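Local coordinates for protein transglutaminase-like enzymes, putative cysteine protease (Cytophaga hutchinsonii, PDB 3ISR) that is a putative cysteine protease of the transglutaminase-like superfamily, probably cleaving peptide or amide bonds, although its substrate is not known, at residues E58-N63 with F69-A74; V34-L37 with H43-D46. All coordinates share one frame; numbering follows the deposited sequence.

Overall arrangement
Both contacts lie in the N-terminal all-beta part of the chain, which matches the bacterial transglutaminase N-terminal domain family, and their centres are about 16 Å apart. They follow in series: contact 2, between the loop after strand 28-32 and the start of strand 43-52, comes before contact 1, the hairpin of strands 58-60 and 69-74. That hairpin is one side of a four-stranded antiparallel sheet, whereas residues 43-46 begin a strand of the six-stranded sheet. The two meet directly where Val70 CG1 packs against His35 CE1, 3.4 Å away. The loop that follows strand 28-32 of the smaller sheet thus leads into strand 43-52 of the larger one, and contact 2 lies at this passage.

Contact 1. Residues E58-N63 with F69-A74; sequences EEFSYN and FVRLKA
Phe69 faces Phe60 at the loop end of an antiparallel beta hairpin, where strand 58-60 forms an edge of a four-stranded sheet within this chain. The pair is hydrogen-bonded: Phe69 N donates to Phe60 O at 2.8 Å, and Phe60 N returns a bond to Phe69 O. Phe69 CB sits over one face of the Phe60 ring, a CH-pi contact 3.7 Å from the ring centroid, while the two rings, slid apart, barely overlap. With CG anti to its carbonyl carbon (chi1 -65°), the Phe69 ring leans back toward the hairpin loop and Tyr62, and its CE2 lies over the centre of the Tyr62 ring, 3.6 Å above the plane. Phe60, Tyr62 and Phe69 thus form an aromatic cluster. Val70 turns to the other face, where CG1 rests on Glu59 CB at 3.9 Å in a non-hydrogen-bonded pair; the Glu59 carboxylate makes its salt bridge with Arg68. Arg71 pairs with Glu58 through two backbone bonds and returns to the side of the phenylalanines. The Arg71 and Phe60 side chains cross at about a right angle, the guanidinium plane inclined 38° to the ring, with CZ over the face opposite Phe69 CB, a cation-pi contact of 4.4 Å to the ring centroid. The second subunit covers this side: its Leu109 O accepts a hydrogen bond from Arg71 NH2, and its Gly111 packs on Phe60 and Tyr62. Arg71 NE completes a salt bridge with Glu58 OE1 at 3.1 Å, meeting that oxygen from above the carboxylate plane.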
ATOM      1  N   GLU B  58      -6.755 -22.060 -30.098  1.00 18.23           N
ATOM      2  CA  GLU B  58      -7.970 -21.349 -30.510  1.00 18.26           C
ATOM      3  C   GLU B  58      -7.793 -19.841 -30.351  1.00 18.15           C
ATOM      4  O   GLU B  58      -7.298 -19.375 -29.321  1.00 16.91           O
ATOM      5  CB  GLU B  58      -9.181 -21.816 -29.679  1.00 18.42           C
ATOM      6  CG  GLU B  58     -10.534 -21.224 -30.140  1.00 20.80           C
ATOM      7  CD  GLU B  58     -11.599 -21.141 -29.034  1.00 23.40           C
ATOM      8  OE1 GLU B  58     -11.366 -21.612 -27.898  1.00 24.91           O
ATOM      9  OE2 GLU B  58     -12.682 -20.593 -29.303  1.00 24.37           O
ATOM     10  N   GLU B  59      -8.193 -19.091 -31.379  1.00 18.36           N
ATOM     11  CA  GLU B  59      -8.208 -17.627 -31.322  1.00 18.88           C
ATOM     12  C   GLU B  59      -9.581 -17.127 -30.892  1.00 18.83           C
ATOM     13  O   GLU B  59     -10.594 -17.635 -31.353  1.00 18.99           O
ATOM     14  CB  GLU B  59      -7.846 -16.997 -32.673  1.00 19.31           C
ATOM     15  CG  GLU B  59      -7.832 -15.440 -32.610  1.00 20.05           C
ATOM     16  CD  GLU B  59      -7.591 -14.756 -33.956  1.00 21.42           C
ATOM     17  OE1 GLU B  59      -6.924 -15.365 -34.824  1.00 20.01           O
ATOM     18  OE2 GLU B  59      -8.048 -13.596 -34.129  1.00 18.04           O
ATOM     19  N   PHE B  60      -9.612 -16.136 -30.003  1.00 18.51           N
ATOM     20  CA  PHE B  60     -10.870 -15.477 -29.613  1.00 17.92           C
ATOM     21  C   PHE B  60     -10.624 -14.000 -29.305  1.00 17.85           C
ATOM     22  O   PHE B  60      -9.479 -13.567 -29.163  1.00 17.76           O
ATOM     23  CB  PHE B  60     -11.514 -16.180 -28.409  1.00 17.57           C
ATOM     24  CG  PHE B  60     -10.778 -15.957 -27.094  1.00 18.17           C
ATOM     25  CD1 PHE B  60      -9.687 -16.756 -26.740  1.00 18.19           C
ATOM     26  CD2 PHE B  60     -11.190 -14.954 -26.214  1.00 18.23           C
ATOM     27  CE1 PHE B  60      -9.015 -16.559 -25.531  1.00 18.53           C
ATOM     28  CE2 PHE B  60     -10.523 -14.741 -25.007  1.00 18.20           C
ATOM     29  CZ  PHE B  60      -9.440 -15.544 -24.660  1.00 18.34           C
ATOM     30  N   SER B  61     -11.704 -13.231 -29.196  1.00 18.00           N
ATOM     31  CA  SER B  61     -11.612 -11.844 -28.767  1.00 18.00           C
ATOM     32  C   SER B  61     -12.701 -11.571 -27.743  1.00 18.35           C
ATOM     33  O   SER B  61     -13.702 -12.294 -27.692  1.00 17.54           O
ATOM     34  CB  SER B  61     -11.767 -10.880 -29.956  1.00 18.70           C
ATOM     35  OG  SER B  61     -10.630 -10.930 -30.828  1.00 20.13           O
ATOM     36  N   TYR B  62     -12.507 -10.532 -26.928  1.00 18.26           N
ATOM     37  CA  TYR B  62     -13.610 -10.031 -26.099  1.00 18.88           C
ATOM     38  C   TYR B  62     -14.641  -9.371 -27.022  1.00 19.56           C
ATOM     39  O   TYR B  62     -14.368  -9.135 -28.194  1.00 19.63           O
ATOM     40  CB  TYR B  62     -13.118  -9.009 -25.069  1.00 18.50           C
ATOM     41  CG  TYR B  62     -12.098  -9.501 -24.064  1.00 18.20           C
ATOM     42  CD1 TYR B  62     -11.908 -10.865 -23.826  1.00 16.56           C
ATOM     43  CD2 TYR B  62     -11.356  -8.587 -23.306  1.00 17.57           C
ATOM     44  CE1 TYR B  62     -10.970 -11.307 -22.899  1.00 16.54           C
ATOM     45  CE2 TYR B  62     -10.430  -9.018 -22.360  1.00 17.75           C
ATOM     46  CZ  TYR B  62     -10.244 -10.384 -22.164  1.00 18.47           C
ATOM     47  OH  TYR B  62      -9.332 -10.825 -21.223  1.00 20.02           O
ATOM     48  N   ASN B  63     -15.817  -9.062 -26.483  1.00 20.68           N
ATOM     49  CA  ASN B  63     -16.837  -8.310 -27.215  1.00 21.63           C
ATOM     50  C   ASN B  63     -16.303  -6.999 -27.802  1.00 21.69           C
ATOM     51  O   ASN B  63     -16.690  -6.610 -28.904  1.00 21.39           O
ATOM     52  CB  ASN B  63     -18.033  -8.021 -26.298  1.00 22.37           C
ATOM     53  CG  ASN B  63     -18.639  -9.289 -25.699  1.00 24.66           C
ATOM     54  OD1 ASN B  63     -18.263 -10.418 -26.060  1.00 28.50           O
ATOM     55  ND2 ASN B  63     -19.592  -9.108 -24.781  1.00 28.16           N
ATOM     56  N   PHE B  69      -6.775 -12.837 -28.995  1.00 16.59           N
ATOM     57  CA  PHE B  69      -6.193 -13.767 -28.038  1.00 16.56           C
ATOM     58  C   PHE B  69      -6.105 -15.162 -28.639  1.00 17.14           C
ATOM     59  O   PHE B  69      -6.924 -15.519 -29.474  1.00 17.66           O
ATOM     60  CB  PHE B  69      -7.049 -13.804 -26.774  1.00 16.35           C
ATOM     61  CG  PHE B  69      -7.073 -12.498 -26.014  1.00 15.34           C
ATOM     62  CD1 PHE B  69      -5.932 -12.050 -25.342  1.00 14.68           C
ATOM     63  CD2 PHE B  69      -8.236 -11.736 -25.955  1.00 15.36           C
ATOM     64  CE1 PHE B  69      -5.934 -10.842 -24.618  1.00 15.13           C
ATOM     65  CE2 PHE B  69      -8.276 -10.528 -25.231  1.00 17.26           C
ATOM     66  CZ  PHE B  69      -7.110 -10.072 -24.551  1.00 15.50           C
ATOM     67  N   VAL B  70      -5.108 -15.942 -28.225  1.00 17.31           N
ATOM     68  CA  VAL B  70      -5.064 -17.358 -28.590  1.00 17.26           C
ATOM     69  C   VAL B  70      -4.831 -18.172 -27.337  1.00 16.75           C
ATOM     70  O   VAL B  70      -4.034 -17.786 -26.479  1.00 17.15           O
ATOM     71  CB  VAL B  70      -3.973 -17.706 -29.664  1.00 18.06           C
ATOM     72  CG1 VAL B  70      -4.316 -17.081 -31.022  1.00 17.54           C
ATOM     73  CG2 VAL B  70      -2.605 -17.270 -29.204  1.00 17.60           C
ATOM     74  N   ARG B  71      -5.519 -19.296 -27.224  1.00 15.98           N
ATOM     75  CA  ARG B  71      -5.367 -20.104 -26.029  1.00 16.10           C
ATOM     76  C   ARG B  71      -5.124 -21.570 -26.324  1.00 16.16           C
ATOM     77  O   ARG B  71      -5.619 -22.112 -27.320  1.00 15.70           O
ATOM     78  CB  ARG B  71      -6.557 -19.934 -25.082  1.00 15.70           C
ATOM     79  CG  ARG B  71      -7.888 -20.195 -25.716  1.00 16.66           C
ATOM     80  CD  ARG B  71      -9.028 -20.119 -24.684  1.00 16.00           C
ATOM     81  NE  ARG B  71     -10.302 -20.075 -25.383  1.00 18.02           N
ATOM     82  CZ  ARG B  71     -11.471 -19.807 -24.811  1.00 19.72           C
ATOM     83  NH1 ARG B  71     -12.570 -19.791 -25.548  1.00 18.91           N
ATOM     84  NH2 ARG B  71     -11.539 -19.561 -23.503  1.00 18.61           N
ATOM     85  N   LEU B  72      -4.358 -22.190 -25.434  1.00 16.76           N
ATOM     86  CA  LEU B  72      -4.000 -23.595 -25.524  1.00 17.10           C
ATOM     87  C   LEU B  72      -3.761 -24.113 -24.126  1.00 17.46           C
ATOM     88  O   LEU B  72      -3.530 -23.324 -23.199  1.00 17.43           O
ATOM     89  CB  LEU B  72      -2.723 -23.776 -26.364  1.00 17.32           C
ATOM     90  CG  LEU B  72      -1.412 -23.103 -25.943  1.00 17.77           C
ATOM     91  CD1 LEU B  72      -0.744 -23.832 -24.781  1.00 16.10           C
ATOM     92  CD2 LEU B  72      -0.468 -23.096 -27.156  1.00 19.02           C
ATOM     93  N   LYS B  73      -3.819 -25.431 -23.966  1.00 17.22           N
ATOM     94  CA  LYS B  73      -3.459 -26.044 -22.697  1.00 18.10           C
ATOM     95  C   LYS B  73      -2.241 -26.951 -22.886  1.00 18.03           C
ATOM     96  O   LYS B  73      -2.053 -27.531 -23.956  1.00 17.31           O
ATOM     97  CB  LYS B  73      -4.651 -26.782 -22.063  1.00 18.42           C
ATOM     98  CG  LYS B  73      -5.264 -27.902 -22.903  1.00 20.17           C
ATOM     99  CD  LYS B  73      -6.515 -28.490 -22.235  1.00 22.39           C
ATOM    100  CE  LYS B  73      -6.675 -29.966 -22.625  1.00 25.56           C
ATOM    101  NZ  LYS B  73      -8.060 -30.499 -22.425  1.00 26.82           N
ATOM    102  N   ALA B  74      -1.417 -27.035 -21.847  1.00 18.11           N
ATOM    103  CA  ALA B  74      -0.179 -27.793 -21.895  1.00 18.97           C
ATOM    104  C   ALA B  74      -0.090 -28.734 -20.693  1.00 19.25           C
ATOM    105  O   ALA B  74      -0.461 -28.366 -19.586  1.00 19.53           O
ATOM    106  CB  ALA B  74       1.014 -26.849 -21.918  1.00 19.00           C
TER

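Contact 2. Residues V34-L37 with H43-D46; sequences VHAL and HILD
Ala36 and Ile44 face each other between a loop and the start of a strand with no hydrogen bond between their backbones, their CA atoms 7.4 Å apart. The loop 34-37 runs extended through Ala36 and Leu37, whereas the chain of 43-46 turns a corner at Leu45. Both CB atoms of the central pair point toward the opposing segment, and a single branch of Ile44 does most of the bridging. Its CG1 stands anti to the carbonyl carbon (chi1 -59°) and chi2 of 160° extends the arm, carrying CD1 to the loop. There the methyl lies 3.3 Å from Ala36 O and 4.1 Å from Ala36 CB, touching both the carbonyl and the methyl side of one residue. Leu37 adds its backbone, with Leu37 O 4.1 Å from Ile44 CD1. This small contact, apolar on the Ile44 side, joins the loop leaving strand 28-32 of the four-stranded sheet to the beginning of strand 43-52 in the six-stranded sheet. It borders polar backbone: Ala36 O accepts a hydrogen bond from Arg68 NH1, and Leu37 O accepts one from Gln42 NE2. At Leu45 and Asp46 a classic beta bulge faces Thr87 of strand 78-96. That strand also touches the loop, with Val88 against Ala36 and Tyr84 OH hydrogen-bonded to Ala36 N; strand 12-24 adds Ile16 against Ala36, and Leu37 makes a backbone hydrogen bond with Lys242 of strand 240-246.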
ATOM      1  N   VAL B  34      -0.282 -12.102 -28.999  1.00 16.50           N
ATOM      2  CA  VAL B  34       0.887 -11.832 -29.844  1.00 16.93           C
ATOM      3  C   VAL B  34       0.564 -11.420 -31.287  1.00 16.79           C
ATOM      4  O   VAL B  34       1.407 -10.815 -31.954  1.00 17.44           O
ATOM      5  CB  VAL B  34       1.928 -13.022 -29.840  1.00 16.51           C
ATOM      6  CG1 VAL B  34       2.364 -13.361 -28.411  1.00 16.93           C
ATOM      7  CG2 VAL B  34       1.365 -14.254 -30.539  1.00 18.32           C
ATOM      8  N   HIS B  35      -0.636 -11.760 -31.769  1.00 17.00           N
ATOM      9  CA  HIS B  35      -1.094 -11.395 -33.113  1.00 17.04           C
ATOM     10  C   HIS B  35      -1.244  -9.890 -33.322  1.00 17.18           C
ATOM     11  O   HIS B  35      -1.727  -9.172 -32.429  1.00 16.46           O
ATOM     12  CB  HIS B  35      -2.460 -12.012 -33.363  1.00 17.88           C
ATOM     13  CG  HIS B  35      -2.412 -13.474 -33.652  1.00 18.92           C
ATOM     14  ND1 HIS B  35      -2.186 -14.414 -32.669  1.00 19.13           N
ATOM     15  CD2 HIS B  35      -2.546 -14.159 -34.812  1.00 17.07           C
ATOM     16  CE1 HIS B  35      -2.182 -15.619 -33.215  1.00 19.20           C
ATOM     17  NE2 HIS B  35      -2.398 -15.490 -34.514  1.00 18.14           N
ATOM     18  N   ALA B  36      -0.890  -9.420 -34.516  1.00 16.16           N
ATOM     19  CA  ALA B  36      -1.171  -8.036 -34.880  1.00 16.01           C
ATOM     20  C   ALA B  36      -2.675  -7.866 -35.008  1.00 15.76           C
ATOM     21  O   ALA B  36      -3.376  -8.804 -35.393  1.00 16.53           O
ATOM     22  CB  ALA B  36      -0.476  -7.656 -36.189  1.00 15.28           C
ATOM     23  N   LEU B  37      -3.184  -6.694 -34.636  1.00 15.49           N
ATOM     24  CA  LEU B  37      -4.611  -6.433 -34.745  1.00 15.29           C
ATOM     25  C   LEU B  37      -4.957  -6.100 -36.197  1.00 15.70           C
ATOM     26  O   LEU B  37      -4.121  -5.566 -36.924  1.00 15.38           O
ATOM     27  CB  LEU B  37      -5.004  -5.252 -33.843  1.00 14.90           C
ATOM     28  CG  LEU B  37      -6.478  -5.120 -33.440  1.00 16.12           C
ATOM     29  CD1 LEU B  37      -6.998  -6.310 -32.622  1.00 15.42           C
ATOM     30  CD2 LEU B  37      -6.710  -3.819 -32.672  1.00 16.23           C
ATOM     31  N   HIS B  43      -3.509  -3.499 -41.666  1.00 15.47           N
ATOM     32  CA  HIS B  43      -3.879  -4.696 -42.416  1.00 16.56           C
ATOM     33  C   HIS B  43      -2.768  -5.733 -42.364  1.00 16.15           C
ATOM     34  O   HIS B  43      -1.578  -5.410 -42.509  1.00 16.29           O
ATOM     35  CB  HIS B  43      -4.211  -4.346 -43.885  1.00 17.46           C
ATOM     36  CG  HIS B  43      -5.103  -3.148 -44.024  1.00 20.58           C
ATOM     37  ND1 HIS B  43      -6.476  -3.244 -44.092  1.00 22.81           N
ATOM     38  CD2 HIS B  43      -4.816  -1.823 -44.069  1.00 23.11           C
ATOM     39  CE1 HIS B  43      -6.998  -2.034 -44.184  1.00 23.47           C
ATOM     40  NE2 HIS B  43      -6.012  -1.153 -44.167  1.00 23.99           N
ATOM     41  N   ILE B  44      -3.169  -6.977 -42.152  1.00 15.10           N
ATOM     42  CA  ILE B  44      -2.242  -8.074 -42.171  1.00 14.68           C
ATOM     43  C   ILE B  44      -2.273  -8.654 -43.589  1.00 15.30           C
ATOM     44  O   ILE B  44      -3.292  -9.190 -44.050  1.00 14.72           O
ATOM     45  CB  ILE B  44      -2.594  -9.120 -41.108  1.00 14.33           C
ATOM     46  CG1 ILE B  44      -2.574  -8.466 -39.704  1.00 14.46           C
ATOM     47  CG2 ILE B  44      -1.620 -10.287 -41.165  1.00 13.55           C
ATOM     48  CD1 ILE B  44      -3.333  -9.221 -38.680  1.00 14.82           C
ATOM     49  N   LEU B  45      -1.149  -8.504 -44.272  1.00 15.66           N
ATOM     50  CA  LEU B  45      -1.000  -8.996 -45.633  1.00 16.61           C
ATOM     51  C   LEU B  45      -0.733 -10.492 -45.581  1.00 16.83           C
ATOM     52  O   LEU B  45      -1.248 -11.235 -46.410  1.00 17.03           O
ATOM     53  CB  LEU B  45       0.107  -8.223 -46.358  1.00 16.57           C
ATOM     54  CG  LEU B  45      -0.027  -6.697 -46.178  1.00 17.43           C
ATOM     55  CD1 LEU B  45       1.233  -5.929 -46.592  1.00 18.39           C
ATOM     56  CD2 LEU B  45      -1.272  -6.136 -46.887  1.00 18.80           C
ATOM     57  N   ASP B  46       0.018 -10.924 -44.561  1.00 17.20           N
ATOM     58  CA  ASP B  46       0.337 -12.331 -44.320  1.00 17.25           C
ATOM     59  C   ASP B  46       0.716 -12.596 -42.843  1.00 16.87           C
ATOM     60  O   ASP B  46       1.410 -11.787 -42.230  1.00 16.62           O
ATOM     61  CB  ASP B  46       1.500 -12.728 -45.229  1.00 18.20           C
ATOM     62  CG  ASP B  46       1.801 -14.206 -45.190  1.00 21.03           C
ATOM     63  OD1 ASP B  46       0.873 -15.028 -45.382  1.00 25.05           O
ATOM     64  OD2 ASP B  46       2.984 -14.546 -44.997  1.00 24.50           O
TER